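Local coordinates for protein Sfrice_029225 (Spodoptera frugiperda, PDB 6I50) that probably acts as a trimeric cytokine of the tumour necrosis factor family that binds a tumour necrosis factor receptor, at residues A[59-64]-A[136-141]; A[88-93]-A[99-104]. All blocks are in the same frame, centred on the assembly; numbering follows the deposited sequence.

How the interactions relate
Interactions 1 and 2 lie side by side in one sheet of the tumour necrosis factor fold, joined where strand 134-139 of the first pairs with strand 84-92 of the second; the centres of the two contacts are about 8 Å apart. Probable backbone hydrogen bonds join them, with A136 O 2.7 Å from H90 N and R138 O 2.8 Å from V88 N. R138 also reaches across with NH1, which is hydrogen-bonded to H90 ND1. Along the chain the hairpin of interaction 2 is nested inside the loop closed by interaction 1, and it alone of the two touches a second subunit.

Interaction 1: residues A[59-64]-A[136-141]; sequences TGHVHV and AVRNTA
With CG beside its backbone N and anti to its carbonyl carbon (chi1 -70°), H61 swings its ring across to strand 134-139, where CD2 lies 3.4 Å from the methyl CB of A136. The approach is oblique to the ring. H61 NE2 is also close to A136 CB, at 3.6 Å, while H61 ND1 is held from within its own segment by a 2.7 Å hydrogen bond to T59 OG1. T57 OG1, bonded in turn to T59 OG1, is a second-shell group that helps to set the rotation of the ring, together with a water on NE2.

R138 approaches the same imidazole on an extended chain that turns only at its end (chi4 81°). Its guanidinium comes no nearer than 4.3 Å, from R138 NH2 to H61 NE2. The water, at the edge of both groups and in the plane of each, bridges them, 3.1 Å from H61 NE2 and 3.0 Å from R138 NH1. R138 NE is anchored separately on the carbonyl of D34, and the nearby positive charge would probably disfavour protonation of H61.

On the backbone, a second water stands in for a direct bond: it donates to G60 O at 3.1 Å and accepts from V137 N at 3.0 Å. G60 has a positive phi of 91°, at which a CB would collide with the carbonyl O of T59, so the backbone shape itself calls for glycine.

Just beyond this watery junction the strands pair properly, through backbone bonds between V62 and L135. V62 and V137 both pack on I155 of strand 144-161, part of the other sheet of the beta sandwich, whereas strand 84-92 flanks strand 134-139 on its far side from strand 62-63.

Interaction 2: residues A[88-93]-A[99-104]; sequences VLHRTN and RETLLQ
R91 and E100 run side by side from an antiparallel hydrogen-bonded pair, and NE and NH1 of R91 both converge on E100 OE1, at 2.8 and 2.7 Å, in a salt bridge. OE1 lies in the guanidinium plane but is met differently by the two donors: NH1 comes nearly along its C-O axis, NE from above the carboxylate plane. L102 CD1 sits 4.1 Å above the guanidinium plane of R91, over its centre. Next along, R99 lays CD over the H90 ring in a CH-pi contact, 3.9 Å from the centroid, while T101 OG1 meets the ring's edge 3.4 Å from H90 CD2. V88 CG1, placed beside its backbone N (chi1 -76°), packs 3.6 Å from Q104 CD.

These side chains decorate a beta hairpin of the TNF jelly roll, interrupted by a beta bulge: L102 and L103 lie opposite L89. L102 N donates to L89 O at 2.9 Å, but the buried L103 N has no partner in the model.

Outside the hairpin, R91 NH2 reaches D133 and F128 O; a leucine in place of R91 would probably leave the carboxylates of E100 and D133 without their shared positive mate. R99 NH2 is tethered to D34 by a salt bridge, which steadies the arm lying over H90. On the second subunit, Q75 NE2 donates to Q104 O, and F154 of that subunit packs against L103.

Interaction 1: residues A[59-64]-A[136-141]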
loop_
_atom_site.group_PDB
_atom_site.type_symbol
_atom_site.label_atom_id
_atom_site.label_comp_id
_atom_site.label_asym_id
_atom_site.label_seq_id
_atom_site.Cartn_x
_atom_site.Cartn_y
_atom_site.Cartn_z
ATOM N N THR A 59 -4.405 -25.087 -4.531
ATOM C CA THR A 59 -2.958 -24.908 -4.537
ATOM C C THR A 59 -2.533 -23.554 -3.989
ATOM O O THR A 59 -1.331 -23.284 -3.912
ATOM C CB THR A 59 -2.397 -25.067 -5.957
ATOM O OG1 THR A 59 -3.057 -24.154 -6.835
ATOM C CG2 THR A 59 -2.604 -26.485 -6.459
ATOM N N GLY A 60 -3.486 -22.699 -3.622
ATOM C CA GLY A 60 -3.187 -21.367 -3.151
ATOM C C GLY A 60 -3.154 -20.300 -4.221
ATOM O O GLY A 60 -2.813 -19.154 -3.914
ATOM N N HIS A 61 -3.491 -20.629 -5.465
ATOM C CA HIS A 61 -3.507 -19.630 -6.523
ATOM C C HIS A 61 -4.828 -18.874 -6.507
ATOM O O HIS A 61 -5.885 -19.448 -6.223
ATOM C CB HIS A 61 -3.309 -20.281 -7.896
ATOM C CG HIS A 61 -1.934 -20.823 -8.124
ATOM N ND1 HIS A 61 -1.508 -22.022 -7.594
ATOM C CD2 HIS A 61 -0.895 -20.345 -8.854
ATOM C CE1 HIS A 61 -0.263 -22.252 -7.970
ATOM N NE2 HIS A 61 0.133 -21.248 -8.735
ATOM N N VAL A 62 -4.765 -17.583 -6.804
ATOM C CA VAL A 62 -5.964 -16.793 -7.056
ATOM C C VAL A 62 -6.329 -16.949 -8.526
ATOM O O VAL A 62 -5.499 -16.717 -9.410
ATOM C CB VAL A 62 -5.748 -15.317 -6.689
ATOM C CG1 VAL A 62 -6.946 -14.497 -7.124
ATOM C CG2 VAL A 62 -5.529 -15.172 -5.188
ATOM N N HIS A 63 -7.569 -17.350 -8.780
ATOM C CA HIS A 63 -8.068 -17.680 -10.111
ATOM C C HIS A 63 -8.928 -16.508 -10.589
ATOM O O HIS A 63 -10.012 -16.270 -10.049
ATOM C CB HIS A 63 -8.857 -18.988 -10.020
ATOM C CG HIS A 63 -9.350 -19.530 -11.327
ATOM N ND1 HIS A 63 -9.353 -18.806 -12.499
ATOM C CD2 HIS A 63 -9.887 -20.736 -11.631
ATOM C CE1 HIS A 63 -9.857 -19.546 -13.471
ATOM N NE2 HIS A 63 -10.193 -20.721 -12.969
ATOM N N VAL A 64 -8.443 -15.775 -11.597
ATOM C CA VAL A 64 -9.137 -14.609 -12.144
ATOM C C VAL A 64 -10.133 -15.090 -13.194
ATOM O O VAL A 64 -9.792 -15.919 -14.046
ATOM C CB VAL A 64 -8.133 -13.609 -12.756
ATOM C CG1 VAL A 64 -8.854 -12.408 -13.399
ATOM C CG2 VAL A 64 -7.114 -13.142 -11.704
ATOM N N ALA A 136 0.010 -16.342 -7.914
ATOM C CA ALA A 136 0.601 -16.948 -6.729
ATOM C C ALA A 136 1.678 -16.027 -6.182
ATOM O O ALA A 136 2.323 -15.294 -6.934
ATOM C CB ALA A 136 1.215 -18.319 -7.035
ATOM N N VAL A 137 1.867 -16.073 -4.869
ATOM C CA VAL A 137 2.948 -15.352 -4.206
ATOM C C VAL A 137 4.015 -16.366 -3.824
ATOM O O VAL A 137 3.724 -17.351 -3.135
ATOM C CB VAL A 137 2.453 -14.592 -2.966
ATOM C CG1 VAL A 137 3.558 -13.692 -2.431
ATOM C CG2 VAL A 137 1.216 -13.772 -3.288
ATOM N N ARG A 138 5.250 -16.129 -4.260
ATOM C CA ARG A 138 6.384 -16.954 -3.869
ATOM C C ARG A 138 7.440 -16.080 -3.212
ATOM O O ARG A 138 7.582 -14.903 -3.544
ATOM C CB ARG A 138 7.011 -17.679 -5.071
ATOM C CG ARG A 138 6.176 -18.822 -5.616
ATOM C CD ARG A 138 6.907 -19.579 -6.721
ATOM N NE ARG A 138 6.112 -20.720 -7.166
ATOM C CZ ARG A 138 5.100 -20.634 -8.027
ATOM N NH1 ARG A 138 4.781 -19.464 -8.560
ATOM N NH2 ARG A 138 4.412 -21.717 -8.367
ATOM N N ASN A 139 8.184 -16.657 -2.277
ATOM C CA ASN A 139 9.377 -15.976 -1.802
ATOM C C ASN A 139 10.462 -16.084 -2.868
ATOM O O ASN A 139 10.482 -17.023 -3.670
ATOM C CB ASN A 139 9.840 -16.574 -0.472
ATOM C CG ASN A 139 8.782 -16.459 0.610
ATOM O OD1 ASN A 139 8.014 -15.491 0.646
ATOM N ND2 ASN A 139 8.721 -17.456 1.488
ATOM N N THR A 140 11.348 -15.086 -2.910
ATOM C CA THR A 140 12.394 -15.098 -3.925
ATOM C C THR A 140 13.522 -16.062 -3.594
ATOM O O THR A 140 14.203 -16.534 -4.509
ATOM C CB THR A 140 12.977 -13.699 -4.115
ATOM O OG1 THR A 140 13.762 -13.360 -2.964
ATOM C CG2 THR A 140 11.866 -12.685 -4.290
ATOM N N ALA A 141 13.742 -16.357 -2.317
ATOM C CA ALA A 141 14.797 -17.263 -1.895
ATOM C C ALA A 141 14.206 -18.348 -1.009
ATOM O O ALA A 141 13.132 -18.192 -0.420
ATOM C CB ALA A 141 15.917 -16.529 -1.152
HETATM O O HOH W 1 -0.041 -17.821 -3.270
HETATM O O HOH W 2 2.443 -20.019 -10.397
#

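Interaction 2: residues A[88-93]-A[99-104]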
loop_
_atom_site.group_PDB
_atom_site.type_symbol
_atom_site.label_atom_id
_atom_site.label_comp_id
_atom_site.label_asym_id
_atom_site.label_seq_id
_atom_site.Cartn_x
_atom_site.Cartn_y
_atom_site.Cartn_z
ATOM N N VAL A 88 7.583 -12.374 -4.682
ATOM C CA VAL A 88 7.199 -12.026 -6.046
ATOM C C VAL A 88 5.784 -12.527 -6.294
ATOM O O VAL A 88 5.383 -13.578 -5.785
ATOM C CB VAL A 88 8.168 -12.610 -7.098
ATOM C CG1 VAL A 88 9.462 -11.804 -7.124
ATOM C CG2 VAL A 88 8.445 -14.071 -6.815
ATOM N N LEU A 89 5.025 -11.761 -7.075
ATOM C CA LEU A 89 3.690 -12.148 -7.501
ATOM C C LEU A 89 3.804 -12.736 -8.904
ATOM O O LEU A 89 4.188 -12.029 -9.835
ATOM C CB LEU A 89 2.759 -10.934 -7.490
ATOM C CG LEU A 89 1.334 -11.213 -7.965
ATOM C CD1 LEU A 89 0.628 -12.155 -7.000
ATOM C CD2 LEU A 89 0.538 -9.927 -8.130
ATOM N N HIS A 90 3.489 -14.023 -9.048
ATOM C CA HIS A 90 3.634 -14.733 -10.315
ATOM C C HIS A 90 2.287 -14.893 -11.003
ATOM O O HIS A 90 1.323 -15.357 -10.390
ATOM C CB HIS A 90 4.256 -16.111 -10.096
ATOM C CG HIS A 90 5.728 -16.069 -9.843
ATOM N ND1 HIS A 90 6.377 -17.001 -9.062
ATOM C CD2 HIS A 90 6.681 -15.207 -10.273
ATOM C CE1 HIS A 90 7.667 -16.717 -9.023
ATOM N NE2 HIS A 90 7.877 -15.632 -9.748
ATOM N N ARG A 91 2.237 -14.544 -12.284
ATOM C CA ARG A 91 1.048 -14.715 -13.105
ATOM C C ARG A 91 1.275 -15.841 -14.106
ATOM O O ARG A 91 2.291 -15.860 -14.816
ATOM C CB ARG A 91 0.697 -13.420 -13.844
ATOM C CG ARG A 91 -0.687 -13.449 -14.484
ATOM C CD ARG A 91 -0.607 -13.462 -15.995
ATOM N NE ARG A 91 0.151 -12.329 -16.512
ATOM C CZ ARG A 91 -0.345 -11.106 -16.679
ATOM N NH1 ARG A 91 0.427 -10.137 -17.160
ATOM N NH2 ARG A 91 -1.608 -10.844 -16.364
ATOM N N THR A 92 0.342 -16.786 -14.147
ATOM C CA THR A 92 0.366 -17.868 -15.113
ATOM C C THR A 92 -0.972 -17.900 -15.835
ATOM O O THR A 92 -1.975 -17.367 -15.358
ATOM C CB THR A 92 0.640 -19.229 -14.449
ATOM O OG1 THR A 92 -0.289 -19.435 -13.376
ATOM C CG2 THR A 92 2.068 -19.294 -13.905
ATOM N N ASN A 93 -0.975 -18.536 -17.000
ATOM C CA ASN A 93 -2.168 -18.618 -17.827
ATOM C C ASN A 93 -1.898 -19.671 -18.884
ATOM O O ASN A 93 -0.747 -19.894 -19.263
ATOM C CB ASN A 93 -2.498 -17.257 -18.470
ATOM C CG ASN A 93 -3.825 -17.254 -19.211
ATOM O OD1 ASN A 93 -3.978 -17.926 -20.222
ATOM N ND2 ASN A 93 -4.787 -16.469 -18.719
ATOM N N ARG A 99 6.021 -18.415 -15.976
ATOM C CA ARG A 99 5.452 -17.406 -15.094
ATOM C C ARG A 99 5.892 -16.008 -15.504
ATOM O O ARG A 99 6.996 -15.812 -16.018
ATOM C CB ARG A 99 5.883 -17.624 -13.642
ATOM C CG ARG A 99 5.875 -19.043 -13.164
ATOM C CD ARG A 99 6.802 -19.167 -11.981
ATOM N NE ARG A 99 6.787 -20.507 -11.410
ATOM C CZ ARG A 99 7.644 -20.922 -10.487
ATOM N NH1 ARG A 99 8.585 -20.097 -10.045
ATOM N NH2 ARG A 99 7.562 -22.157 -10.013
ATOM N N GLU A 100 5.020 -15.034 -15.247
ATOM C CA GLU A 100 5.351 -13.617 -15.350
ATOM C C GLU A 100 5.359 -13.019 -13.949
ATOM O O GLU A 100 4.453 -13.283 -13.155
ATOM C CB GLU A 100 4.343 -12.858 -16.221
ATOM C CG GLU A 100 4.450 -13.119 -17.707
ATOM C CD GLU A 100 3.393 -12.368 -18.503
ATOM O OE1 GLU A 100 2.542 -11.695 -17.882
ATOM O OE2 GLU A 100 3.405 -12.453 -19.748
ATOM N N THR A 101 6.373 -12.212 -13.653
ATOM C CA THR A 101 6.474 -11.538 -12.364
ATOM C C THR A 101 5.860 -10.148 -12.497
ATOM O O THR A 101 6.366 -9.314 -13.256
ATOM C CB THR A 101 7.932 -11.445 -11.912
ATOM O OG1 THR A 101 8.499 -12.764 -11.827
ATOM C CG2 THR A 101 8.018 -10.771 -10.559
ATOM N N LEU A 102 4.767 -9.905 -11.775
ATOM C CA LEU A 102 4.037 -8.648 -11.883
ATOM C C LEU A 102 4.416 -7.649 -10.807
ATOM O O LEU A 102 4.337 -6.441 -11.044
ATOM C CB LEU A 102 2.526 -8.894 -11.803
ATOM C CG LEU A 102 1.954 -9.832 -12.867
ATOM C CD1 LEU A 102 0.436 -9.787 -12.824
ATOM C CD2 LEU A 102 2.470 -9.448 -14.245
ATOM N N LEU A 103 4.824 -8.137 -9.637
ATOM C CA LEU A 103 5.042 -7.302 -8.464
ATOM C C LEU A 103 6.114 -7.950 -7.605
ATOM O O LEU A 103 6.210 -9.177 -7.539
ATOM C CB LEU A 103 3.739 -7.145 -7.671
ATOM C CG LEU A 103 3.379 -5.895 -6.892
ATOM C CD1 LEU A 103 3.523 -4.655 -7.763
ATOM C CD2 LEU A 103 1.942 -6.054 -6.402
ATOM N N GLN A 104 6.922 -7.121 -6.947
ATOM C CA GLN A 104 7.946 -7.630 -6.046
ATOM C C GLN A 104 8.098 -6.684 -4.864
ATOM O O GLN A 104 7.977 -5.466 -5.014
ATOM C CB GLN A 104 9.294 -7.800 -6.753
ATOM C CG GLN A 104 10.373 -8.429 -5.872
ATOM C CD GLN A 104 11.581 -8.891 -6.659
ATOM O OE1 GLN A 104 11.625 -8.763 -7.879
ATOM N NE2 GLN A 104 12.568 -9.435 -5.961
#